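Local coordinates for protein kinase domain-containing protein (Chaetomium thermophilum, PDB 6Z3U) that probably transfers phosphate from ATP to serine and threonine of target proteins as the CDK7-type, cyclin-dependent kinase subunit of the CAK complex, at residues N85-E88 with K89-Y92; L142-L145 with R146-R149; D278-S281 with V282-F286. All blocks are in the same frame, centred on the assembly; numbering follows the deposited sequence.

The three contacts are local helical arrangements that follow one another along a bilobal protein kinase. Contact 1 ends helix 80-89, just before strand 92-99 opens the five-stranded sheet of the N-lobe. Contact 2 lies in the C-terminal part of helix 136-148, the αC helix of the same lobe, about 20 Å from contact 1, centre to centre. Contact 3 is part of helix 276-291, the αF helix in the core of the C-lobe, with its centre about 22 Å from that of contact 2 and 39 Å from that of contact 1. None touches another. Contacts 1 and 2 both meet the cyclin subunit, whereas contact 3 lies inside the kinase, near its predicted catalytic aspartate.

Contact 1 (N85-E88 with K89-Y92); sequences NEAE and KRKY
Arg90 folds its guanidinium back over Ala87, laying one flat face against the CA atom, with NH2 of Arg90 3.4 Å from CA of Ala87. The chain reaches this position through a bend at chi3 (-82°), which folds the group back toward Ala87. Alanine suits the site because its single methyl lets the flat group settle close to the backbone; CB of Ala87 also meets NH2 of Arg90, at 3.5 Å.

Glu88 and Lys91 meet three residues apart. Glu88 swings CG away from its own backbone N (chi1 -167°) and then bends at chi2, bringing its carboxylate across the extended Lys91 chain. The resulting salt bridge, OE2 of Glu88 to NZ of Lys91, is long at 3.6 Å, and CD of Lys91 adds contact with the same carboxylate. The other oxygen, OE1 of Glu88, is hydrogen-bonded to the hydroxyl of Ser159 on strand 157-162, so the acid has a hydrogen-bond partner on the sheet as well as a looser one on the turn.

The backbone shows how the helix runs out. Lys89 N to Asn85 O, at 2.9 Å, and Arg90 N to Glu86 O, at 3.0 Å, are ordinary i to i+4 bonds. Lys91 N instead reaches only three residues back, to Glu88 O at 3.1 Å, and sits well above that carbonyl plane. Basic residues fit such a C-terminal end, where the helix dipole would probably favour positive charge. Asn85 also packs on Phe181 of the neighbouring cyclin subunit.

A type I turn from Lys89 to Tyr92 completes the exit, passing the chain from helix 80-89 into the first strand of the kinase N-lobe sheet.

Contact 2 (L142-L145 with R146-R149); sequences LKYL and RELR
Glu147 lays its carboxylate alongside the side chains of Lys143 and Tyr144, one turn earlier on helix 136-148, the αC helix of the kinase fold. Its chain is extended beyond CG, and OE2 of Glu147 meets both, at 3.5 Å from CD1 of Tyr144 and 3.6 Å from CG of Lys143. Carboxylate and ring run side by side with their planes 44° apart.

Lys143 is stretched throughout, its CG trans to the backbone N (chi1 176°). This carries NZ past the acid to a hydrogen bond with the carbonyl of Ala146 of the neighbouring cyclin subunit, while CD of Lys143 lies over one face of the Tyr144 ring, toward the rim. The long aliphatic stem thus packs in a buried place and carries its charge out to the cyclin. Tyr144, amphipathic in the same way, hydrogen-bonds through OH to Ser244, whereas Leu145 points another way, touching Phe239 and Leu157 as the αC member of a regulatory spine does.

Arg146 bends at chi2, and its NH2 forms a salt bridge with Glu19 of the cyclin subunit and a hydrogen bond with the carbonyl O of Gln14 of that chain. Leu148 N closes the helical turn on Tyr144 O at 2.9 Å, and CB of Leu148 rests 3.5 Å from that oxygen.

Contact 3 (D278-S281 with V282-F286); sequences DIWS and VGMVF
Four consecutive i to i+4 hydrogen bonds, from Val282 N to Asp278 O through Val285 N to Ser281 O, make this a regular α-helical stretch, with N-to-O distances of 2.9 to 3.1 Å.

Trp280 and Met284, one turn apart, point the same way from the helix and lie side by side. The indole leaves with CG trans to its backbone N (chi1 177°). Met284 folds at chi2 (-62°), which turns its terminal methyl back to the bicyclic ring: CE of Met284 is 3.5 Å from CZ2 and 3.6 Å from NE1 of Trp280. The sulfur takes part more remotely, SD of Met284 standing 5.2 Å from the centroid of the five-membered ring of Trp280 in an oblique Met-aromatic contact. A flexible, polarisable thioether suits this place because it can follow the contour of a broad ring. An alanine in place of Trp280 would probably leave the Met284 methyl without its aromatic partner and open a gap beside Pro263 and Arg371, on which the indole also packs.

Val282 turns to Met201 of helix 194-213, while buried Ser281 satisfies its hydroxyl by donating to the carbonyl O of Tyr261.

Asp278, a short acid with two acceptor oxygens, grips two backbone amides and one imidazole: OD2 accepts from His218 N and His212 NE2, and OD1 from Arg219 N. These bonds hold the backbone of the His-Arg-Asp segment just before Asp220, the predicted proton acceptor, an arrangement typical of the αF helix supporting the HRD catalytic loop of protein kinases.

Contact 1 (N85-E88 with K89-Y92)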
loop_
_atom_site.group_PDB
_atom_site.type_symbol
_atom_site.label_atom_id
_atom_site.label_comp_id
_atom_site.label_asym_id
_atom_site.label_seq_id
_atom_site.Cartn_x
_atom_site.Cartn_y
_atom_site.Cartn_z
ATOM N N ASN B 85 -4.576 21.247 -7.239
ATOM C CA ASN B 85 -3.219 20.974 -6.780
ATOM C C ASN B 85 -2.495 22.263 -6.421
ATOM O O ASN B 85 -1.735 22.306 -5.448
ATOM C CB ASN B 85 -2.435 20.208 -7.847
ATOM C CG ASN B 85 -2.421 18.708 -7.602
ATOM O OD1 ASN B 85 -2.230 18.253 -6.472
ATOM N ND2 ASN B 85 -2.610 17.932 -8.664
ATOM N N GLU B 86 -2.709 23.325 -7.200
ATOM C CA GLU B 86 -2.072 24.596 -6.878
ATOM C C GLU B 86 -2.632 25.169 -5.582
ATOM O O GLU B 86 -1.897 25.776 -4.794
ATOM C CB GLU B 86 -2.262 25.588 -8.024
ATOM C CG GLU B 86 -1.678 25.126 -9.357
ATOM C CD GLU B 86 -0.310 24.481 -9.226
ATOM O OE1 GLU B 86 0.568 25.059 -8.551
ATOM O OE2 GLU B 86 -0.121 23.380 -9.792
ATOM N N ALA B 87 -3.932 24.977 -5.340
ATOM C CA ALA B 87 -4.520 25.408 -4.078
ATOM C C ALA B 87 -3.903 24.673 -2.897
ATOM O O ALA B 87 -3.748 25.255 -1.816
ATOM C CB ALA B 87 -6.032 25.190 -4.102
ATOM N N GLU B 88 -3.541 23.403 -3.080
ATOM C CA GLU B 88 -2.912 22.645 -2.007
ATOM C C GLU B 88 -1.455 23.047 -1.821
ATOM O O GLU B 88 -0.952 23.069 -0.693
ATOM C CB GLU B 88 -3.010 21.148 -2.296
ATOM C CG GLU B 88 -2.671 20.265 -1.110
ATOM C CD GLU B 88 -3.723 20.325 -0.020
ATOM O OE1 GLU B 88 -3.402 19.982 1.137
ATOM O OE2 GLU B 88 -4.870 20.720 -0.322
ATOM N N LYS B 89 -0.757 23.353 -2.917
ATOM C CA LYS B 89 0.616 23.830 -2.798
ATOM C C LYS B 89 0.673 25.184 -2.102
ATOM O O LYS B 89 1.668 25.496 -1.437
ATOM C CB LYS B 89 1.267 23.898 -4.179
ATOM C CG LYS B 89 2.723 24.331 -4.151
ATOM C CD LYS B 89 3.363 24.204 -5.524
ATOM C CE LYS B 89 4.845 24.541 -5.481
ATOM N NZ LYS B 89 5.446 24.608 -6.844
ATOM N N ARG B 90 -0.377 25.999 -2.244
ATOM C CA ARG B 90 -0.426 27.284 -1.558
ATOM C C ARG B 90 -0.563 27.131 -0.050
ATOM O O ARG B 90 -0.268 28.079 0.685
ATOM C CB ARG B 90 -1.588 28.131 -2.086
ATOM C CG ARG B 90 -1.236 28.984 -3.296
ATOM C CD ARG B 90 -2.316 30.024 -3.608
ATOM N NE ARG B 90 -3.434 29.469 -4.374
ATOM C CZ ARG B 90 -4.622 29.135 -3.866
ATOM N NH1 ARG B 90 -4.882 29.295 -2.574
ATOM N NH2 ARG B 90 -5.557 28.639 -4.665
ATOM N N LYS B 91 -1.008 25.967 0.428
ATOM C CA LYS B 91 -1.203 25.774 1.859
ATOM C C LYS B 91 0.110 25.777 2.629
ATOM O O LYS B 91 0.105 26.044 3.835
ATOM C CB LYS B 91 -1.964 24.471 2.112
ATOM C CG LYS B 91 -3.466 24.675 2.248
ATOM C CD LYS B 91 -4.202 23.376 2.530
ATOM C CE LYS B 91 -5.708 23.572 2.418
ATOM N NZ LYS B 91 -6.461 22.294 2.541
ATOM N N TYR B 92 1.230 25.499 1.966
ATOM C CA TYR B 92 2.519 25.371 2.632
ATOM C C TYR B 92 3.530 26.253 1.918
ATOM O O TYR B 92 3.651 26.198 0.690
ATOM C CB TYR B 92 2.968 23.909 2.648
ATOM C CG TYR B 92 1.935 23.004 3.279
ATOM C CD1 TYR B 92 1.083 22.237 2.494
ATOM C CD2 TYR B 92 1.786 22.944 4.656
ATOM C CE1 TYR B 92 0.126 21.420 3.065
ATOM C CE2 TYR B 92 0.833 22.128 5.238
ATOM C CZ TYR B 92 0.004 21.370 4.438
ATOM O OH TYR B 92 -0.949 20.558 5.011
#

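Contact 2 (L142-L145 with R146-R149)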
loop_
_atom_site.group_PDB
_atom_site.type_symbol
_atom_site.label_atom_id
_atom_site.label_comp_id
_atom_site.label_asym_id
_atom_site.label_seq_id
_atom_site.Cartn_x
_atom_site.Cartn_y
_atom_site.Cartn_z
ATOM N N LEU B 142 4.382 6.761 -1.251
ATOM C CA LEU B 142 3.082 7.400 -1.424
ATOM C C LEU B 142 1.956 6.506 -0.922
ATOM O O LEU B 142 0.984 6.990 -0.330
ATOM C CB LEU B 142 2.879 7.749 -2.899
ATOM C CG LEU B 142 2.051 8.990 -3.230
ATOM C CD1 LEU B 142 2.532 10.190 -2.437
ATOM C CD2 LEU B 142 2.123 9.277 -4.723
ATOM N N LYS B 143 2.069 5.198 -1.151
ATOM C CA LYS B 143 1.015 4.271 -0.760
ATOM C C LYS B 143 1.018 4.012 0.741
ATOM O O LYS B 143 -0.008 4.176 1.408
ATOM C CB LYS B 143 1.181 2.956 -1.527
ATOM C CG LYS B 143 0.199 1.857 -1.138
ATOM C CD LYS B 143 0.528 0.546 -1.851
ATOM C CE LYS B 143 -0.445 -0.561 -1.469
ATOM N NZ LYS B 143 -0.050 -1.879 -2.046
ATOM N N TYR B 144 2.165 3.614 1.293
ATOM C CA TYR B 144 2.185 3.077 2.648
ATOM C C TYR B 144 2.238 4.163 3.713
ATOM O O TYR B 144 1.707 3.966 4.812
ATOM C CB TYR B 144 3.362 2.114 2.799
ATOM C CG TYR B 144 3.223 0.884 1.931
ATOM C CD1 TYR B 144 2.064 0.116 1.965
ATOM C CD2 TYR B 144 4.234 0.501 1.064
ATOM C CE1 TYR B 144 1.923 -1.004 1.170
ATOM C CE2 TYR B 144 4.103 -0.620 0.263
ATOM C CZ TYR B 144 2.945 -1.369 0.322
ATOM O OH TYR B 144 2.807 -2.484 -0.471
ATOM N N LEU B 145 2.860 5.306 3.424
ATOM C CA LEU B 145 2.839 6.402 4.389
ATOM C C LEU B 145 1.414 6.886 4.629
ATOM O O LEU B 145 1.055 7.262 5.751
ATOM C CB LEU B 145 3.730 7.547 3.910
ATOM C CG LEU B 145 5.239 7.296 3.980
ATOM C CD1 LEU B 145 6.000 8.473 3.393
ATOM C CD2 LEU B 145 5.685 7.040 5.410
ATOM N N ARG B 146 0.584 6.884 3.584
ATOM C CA ARG B 146 -0.823 7.223 3.765
ATOM C C ARG B 146 -1.556 6.116 4.514
ATOM O O ARG B 146 -2.437 6.390 5.338
ATOM C CB ARG B 146 -1.477 7.471 2.405
ATOM C CG ARG B 146 -2.984 7.671 2.457
ATOM C CD ARG B 146 -3.358 8.861 3.323
ATOM N NE ARG B 146 -4.803 9.009 3.463
ATOM C CZ ARG B 146 -5.545 8.324 4.325
ATOM N NH1 ARG B 146 -4.986 7.428 5.128
ATOM N NH2 ARG B 146 -6.852 8.531 4.382
ATOM N N GLU B 147 -1.191 4.860 4.250
ATOM C CA GLU B 147 -1.866 3.737 4.892
ATOM C C GLU B 147 -1.597 3.714 6.391
ATOM O O GLU B 147 -2.507 3.460 7.189
ATOM C CB GLU B 147 -1.405 2.428 4.246
ATOM C CG GLU B 147 -2.524 1.493 3.816
ATOM C CD GLU B 147 -2.022 0.360 2.934
ATOM O OE1 GLU B 147 -2.233 -0.819 3.290
ATOM O OE2 GLU B 147 -1.395 0.649 1.892
ATOM N N LEU B 148 -0.359 3.987 6.793
ATOM C CA LEU B 148 0.059 3.923 8.186
ATOM C C LEU B 148 -0.168 5.225 8.939
ATOM O O LEU B 148 0.094 5.280 10.145
ATOM C CB LEU B 148 1.538 3.539 8.263
ATOM C CG LEU B 148 1.846 2.099 7.860
ATOM C CD1 LEU B 148 3.340 1.908 7.709
ATOM C CD2 LEU B 148 1.279 1.130 8.889
ATOM N N ARG B 149 -0.641 6.266 8.262
ATOM C CA ARG B 149 -0.823 7.563 8.895
ATOM C C ARG B 149 -1.661 7.441 10.160
ATOM O O ARG B 149 -2.644 6.699 10.207
ATOM C CB ARG B 149 -1.486 8.515 7.897
ATOM C CG ARG B 149 -2.948 8.854 8.166
ATOM C CD ARG B 149 -3.422 9.793 7.075
ATOM N NE ARG B 149 -3.519 11.179 7.512
ATOM C CZ ARG B 149 -3.922 12.172 6.728
ATOM N NH1 ARG B 149 -4.220 11.934 5.456
ATOM N NH2 ARG B 149 -3.992 13.408 7.204
#

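Contact 3 (D278-S281 with V282-F286)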
loop_
_atom_site.group_PDB
_atom_site.type_symbol
_atom_site.label_atom_id
_atom_site.label_comp_id
_atom_site.label_asym_id
_atom_site.label_seq_id
_atom_site.Cartn_x
_atom_site.Cartn_y
_atom_site.Cartn_z
ATOM N N ASP B 278 11.536 -8.333 9.599
ATOM C CA ASP B 278 11.708 -7.013 10.200
ATOM C C ASP B 278 12.164 -7.107 11.651
ATOM O O ASP B 278 12.956 -6.276 12.109
ATOM C CB ASP B 278 10.412 -6.207 10.112
ATOM C CG ASP B 278 10.214 -5.561 8.755
ATOM O OD1 ASP B 278 11.220 -5.283 8.069
ATOM O OD2 ASP B 278 9.050 -5.314 8.381
ATOM N N ILE B 279 11.668 -8.100 12.392
ATOM C CA ILE B 279 12.059 -8.245 13.792
ATOM C C ILE B 279 13.564 -8.452 13.902
ATOM O O ILE B 279 14.212 -7.925 14.814
ATOM C CB ILE B 279 11.271 -9.397 14.444
ATOM C CG1 ILE B 279 9.968 -8.878 15.058
ATOM C CG2 ILE B 279 12.099 -10.095 15.503
ATOM C CD1 ILE B 279 9.070 -8.164 14.085
ATOM N N TRP B 280 14.148 -9.205 12.967
ATOM C CA TRP B 280 15.593 -9.412 12.984
ATOM C C TRP B 280 16.337 -8.089 12.879
ATOM O O TRP B 280 17.296 -7.843 13.619
ATOM C CB TRP B 280 16.004 -10.335 11.839
ATOM C CG TRP B 280 17.486 -10.540 11.735
ATOM C CD1 TRP B 280 18.394 -9.699 11.154
ATOM C CD2 TRP B 280 18.230 -11.667 12.208
ATOM N NE1 TRP B 280 19.657 -10.230 11.246
ATOM C CE2 TRP B 280 19.583 -11.438 11.889
ATOM C CE3 TRP B 280 17.884 -12.845 12.873
ATOM C CZ2 TRP B 280 20.588 -12.345 12.210
ATOM C CZ3 TRP B 280 18.882 -13.743 13.193
ATOM C CH2 TRP B 280 20.218 -13.490 12.861
ATOM N N SER B 281 15.920 -7.229 11.949
ATOM C CA SER B 281 16.555 -5.922 11.824
ATOM C C SER B 281 16.442 -5.134 13.120
ATOM O O SER B 281 17.392 -4.454 13.527
ATOM C CB SER B 281 15.928 -5.149 10.668
ATOM O OG SER B 281 16.174 -5.809 9.441
ATOM N N VAL B 282 15.290 -5.213 13.787
ATOM C CA VAL B 282 15.152 -4.570 15.090
ATOM C C VAL B 282 16.172 -5.138 16.065
ATOM O O VAL B 282 16.819 -4.396 16.815
ATOM C CB VAL B 282 13.716 -4.734 15.613
ATOM C CG1 VAL B 282 13.637 -4.352 17.076
ATOM C CG2 VAL B 282 12.769 -3.888 14.790
ATOM N N GLY B 283 16.339 -6.461 16.065
ATOM C CA GLY B 283 17.342 -7.064 16.924
ATOM C C GLY B 283 18.729 -6.505 16.676
ATOM O O GLY B 283 19.512 -6.326 17.610
ATOM N N MET B 284 19.053 -6.220 15.413
ATOM C CA MET B 284 20.358 -5.645 15.099
ATOM C C MET B 284 20.445 -4.183 15.520
ATOM O O MET B 284 21.516 -3.724 15.935
ATOM C CB MET B 284 20.652 -5.794 13.607
ATOM C CG MET B 284 20.908 -7.232 13.185
ATOM S SD MET B 284 22.356 -7.921 14.011
ATOM C CE MET B 284 21.989 -9.672 13.961
ATOM N N VAL B 285 19.342 -3.438 15.415
ATOM C CA VAL B 285 19.325 -2.074 15.936
ATOM C C VAL B 285 19.428 -2.091 17.455
ATOM O O VAL B 285 20.138 -1.275 18.055
ATOM C CB VAL B 285 18.061 -1.336 15.460
ATOM C CG1 VAL B 285 17.910 -0.017 16.190
ATOM C CG2 VAL B 285 18.115 -1.107 13.959
ATOM N N PHE B 286 18.727 -3.022 18.101
ATOM C CA PHE B 286 18.857 -3.177 19.545
ATOM C C PHE B 286 20.305 -3.460 19.920
ATOM O O PHE B 286 20.877 -2.794 20.791
ATOM C CB PHE B 286 17.941 -4.305 20.021
ATOM C CG PHE B 286 17.741 -4.361 21.513
ATOM C CD1 PHE B 286 18.303 -3.418 22.354
ATOM C CD2 PHE B 286 16.994 -5.385 22.071
ATOM C CE1 PHE B 286 18.116 -3.489 23.722
ATOM C CE2 PHE B 286 16.803 -5.461 23.437
ATOM C CZ PHE B 286 17.367 -4.513 24.263
#